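Local coordinates for beta-glucuronidase (Dictyoglomus thermophilum, PDB 6XXW), which probably hydrolyses beta-D-glucuronides, as a glycoside hydrolase of family 2 with a sugar-binding domain and a TIM barrel, at residues F41-D46 / G72-K77. Residues are numbered along the deposited sequence; the frame is centred on the assembly and turned at random.
Sequences FRTESD and GRVYYK
Two antiparallel strands of the sugar-binding domain of this family 2 glycosidase pair here, with R42 facing Y75 as the hydrogen-bonded pair: R42 N donates to Y75 O at 2.9 Å and Y75 N to R42 O at 2.8 Å. On the face that carries these two side chains, the R42 guanidinium lies flat over the Y75 ring, planes 2° apart and R42 CZ 4.2 Å from the Y75 ring centroid, a stacked cation-pi pair. The R42 side chain leaves with CG between the backbone N and the carbonyl carbon (chi1 62°) and runs extended to NE, a course that lays the guanidinium over the ring. R42 NH2 also bonds D46 O at 3.0 Å, tying the stack to the type II turn from T43 to D46. A leucine here would probably leave that carbonyl without its side-chain donor and the Y75 face without its cation. Beyond the strand end, E44 OE2 turns its syn lone pair to R73 NH1 in a salt bridge. The other face carries F41, V74 and Y76: F41 points its edge at the face of Y76, planes at 82° and F41 CD2 3.5 Å from Y76 CZ, while F41 CE2 packs on V74 CG2. F58 also packs against F41, V74 and Y76; in the sheet, strand 50-54 pairs with strand 32-43 through I50 and F41, and strand 134-142 flanks strand 73-81, bonding V74 and Y76.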
loop_
_atom_site.group_PDB
_atom_site.type_symbol
_atom_site.label_atom_id
_atom_site.label_comp_id
_atom_site.label_asym_id
_atom_site.label_seq_id
_atom_site.Cartn_x
_atom_site.Cartn_y
_atom_site.Cartn_z
ATOM N N PHE A 41 -15.008 32.891 -2.422
ATOM C CA PHE A 41 -15.982 31.848 -2.111
ATOM C C PHE A 41 -16.409 31.988 -0.657
ATOM O O PHE A 41 -15.577 32.241 0.216
ATOM C CB PHE A 41 -15.364 30.459 -2.383
ATOM C CG PHE A 41 -16.215 29.270 -1.953
ATOM C CD1 PHE A 41 -16.227 28.834 -0.632
ATOM C CD2 PHE A 41 -16.917 28.537 -2.893
ATOM C CE1 PHE A 41 -16.991 27.721 -0.250
ATOM C CE2 PHE A 41 -17.673 27.422 -2.518
ATOM C CZ PHE A 41 -17.700 27.020 -1.199
ATOM N N ARG A 42 -17.704 31.813 -0.402
ATOM C CA ARG A 42 -18.211 31.821 0.964
ATOM C C ARG A 42 -19.426 30.914 1.040
ATOM O O ARG A 42 -19.994 30.529 0.017
ATOM C CB ARG A 42 -18.581 33.233 1.432
ATOM C CG ARG A 42 -19.687 33.874 0.601
ATOM C CD ARG A 42 -19.973 35.316 1.025
ATOM N NE ARG A 42 -21.117 35.821 0.273
ATOM C CZ ARG A 42 -22.373 35.642 0.655
ATOM N NH1 ARG A 42 -23.361 36.105 -0.096
ATOM N NH2 ARG A 42 -22.631 35.005 1.796
ATOM N N THR A 43 -19.809 30.558 2.263
ATOM C CA THR A 43 -21.013 29.773 2.491
ATOM C C THR A 43 -22.136 30.681 2.981
ATOM O O THR A 43 -21.928 31.849 3.307
ATOM C CB THR A 43 -20.770 28.636 3.495
ATOM O OG1 THR A 43 -20.364 29.177 4.755
ATOM C CG2 THR A 43 -19.692 27.671 2.982
ATOM N N GLU A 44 -23.340 30.112 3.036
ATOM C CA GLU A 44 -24.548 30.893 3.288
ATOM C C GLU A 44 -24.463 31.675 4.594
ATOM O O GLU A 44 -24.022 31.155 5.621
ATOM C CB GLU A 44 -25.770 29.969 3.317
ATOM C CG GLU A 44 -27.079 30.674 2.992
ATOM C CD GLU A 44 -28.180 29.688 2.642
ATOM O OE1 GLU A 44 -28.044 28.482 2.986
ATOM O OE2 GLU A 44 -29.173 30.117 2.020
ATOM N N SER A 45 -24.879 32.947 4.536
ATOM C CA SER A 45 -24.994 33.819 5.709
ATOM C C SER A 45 -23.651 34.043 6.401
ATOM O O SER A 45 -23.596 34.315 7.602
ATOM C CB SER A 45 -26.038 33.286 6.705
ATOM O OG SER A 45 -27.352 33.687 6.329
ATOM N N ASP A 46 -22.555 33.941 5.653
ATOM C CA ASP A 46 -21.227 34.226 6.173
ATOM C C ASP A 46 -20.600 35.325 5.329
ATOM O O ASP A 46 -20.712 35.310 4.101
ATOM C CB ASP A 46 -20.337 32.985 6.159
ATOM C CG ASP A 46 -19.077 33.164 6.989
ATOM O OD1 ASP A 46 -18.679 34.327 7.231
ATOM O OD2 ASP A 46 -18.486 32.140 7.405
ATOM N N GLY A 72 -26.156 22.983 1.503
ATOM C CA GLY A 72 -26.762 24.298 1.465
ATOM C C GLY A 72 -26.205 25.150 0.346
ATOM O O GLY A 72 -25.706 24.620 -0.649
ATOM N N ARG A 73 -26.264 26.463 0.507
ATOM C CA ARG A 73 -25.892 27.400 -0.544
ATOM C C ARG A 73 -24.473 27.904 -0.337
ATOM O O ARG A 73 -24.064 28.206 0.785
ATOM C CB ARG A 73 -26.869 28.579 -0.577
ATOM C CG ARG A 73 -28.251 28.167 -1.065
ATOM C CD ARG A 73 -29.245 29.321 -1.098
ATOM N NE ARG A 73 -30.611 28.829 -1.261
ATOM C CZ ARG A 73 -31.438 28.558 -0.248
ATOM N NH1 ARG A 73 -31.043 28.720 1.008
ATOM N NH2 ARG A 73 -32.670 28.119 -0.488
ATOM N N VAL A 74 -23.718 27.985 -1.432
ATOM C CA VAL A 74 -22.404 28.607 -1.413
ATOM C C VAL A 74 -22.405 29.681 -2.493
ATOM O O VAL A 74 -23.255 29.694 -3.383
ATOM C CB VAL A 74 -21.257 27.593 -1.620
ATOM C CG1 VAL A 74 -21.394 26.426 -0.610
ATOM C CG2 VAL A 74 -21.240 27.080 -3.055
ATOM N N TYR A 75 -21.455 30.606 -2.390
ATOM C CA TYR A 75 -21.451 31.805 -3.225
ATOM C C TYR A 75 -20.047 32.030 -3.758
ATOM O O TYR A 75 -19.094 32.100 -2.980
ATOM C CB TYR A 75 -21.930 33.032 -2.433
ATOM C CG TYR A 75 -23.300 32.820 -1.846
ATOM C CD1 TYR A 75 -23.467 32.121 -0.651
ATOM C CD2 TYR A 75 -24.433 33.281 -2.501
ATOM C CE1 TYR A 75 -24.731 31.891 -0.120
ATOM C CE2 TYR A 75 -25.704 33.067 -1.968
ATOM C CZ TYR A 75 -25.840 32.370 -0.783
ATOM O OH TYR A 75 -27.095 32.157 -0.257
ATOM N N TYR A 76 -19.930 32.126 -5.078
ATOM C CA TYR A 76 -18.685 32.444 -5.766
ATOM C C TYR A 76 -18.738 33.887 -6.248
ATOM O O TYR A 76 -19.802 34.374 -6.627
ATOM C CB TYR A 76 -18.488 31.526 -6.967
ATOM C CG TYR A 76 -18.173 30.080 -6.655
ATOM C CD1 TYR A 76 -19.170 29.196 -6.269
ATOM C CD2 TYR A 76 -16.873 29.594 -6.800
ATOM C CE1 TYR A 76 -18.879 27.845 -6.013
ATOM C CE2 TYR A 76 -16.569 28.251 -6.542
ATOM C CZ TYR A 76 -17.576 27.388 -6.154
ATOM O OH TYR A 76 -17.269 26.068 -5.913
ATOM N N LYS A 77 -17.588 34.572 -6.239
ATOM C CA LYS A 77 -17.526 35.976 -6.637
ATOM C C LYS A 77 -16.232 36.261 -7.384
ATOM O O LYS A 77 -15.166 35.774 -6.990
ATOM C CB LYS A 77 -17.606 36.911 -5.418
ATOM C CG LYS A 77 -17.503 38.398 -5.768
ATOM C CD LYS A 77 -17.833 39.275 -4.572
ATOM C CE LYS A 77 -16.759 40.310 -4.331
ATOM N NZ LYS A 77 -16.945 41.009 -3.025
#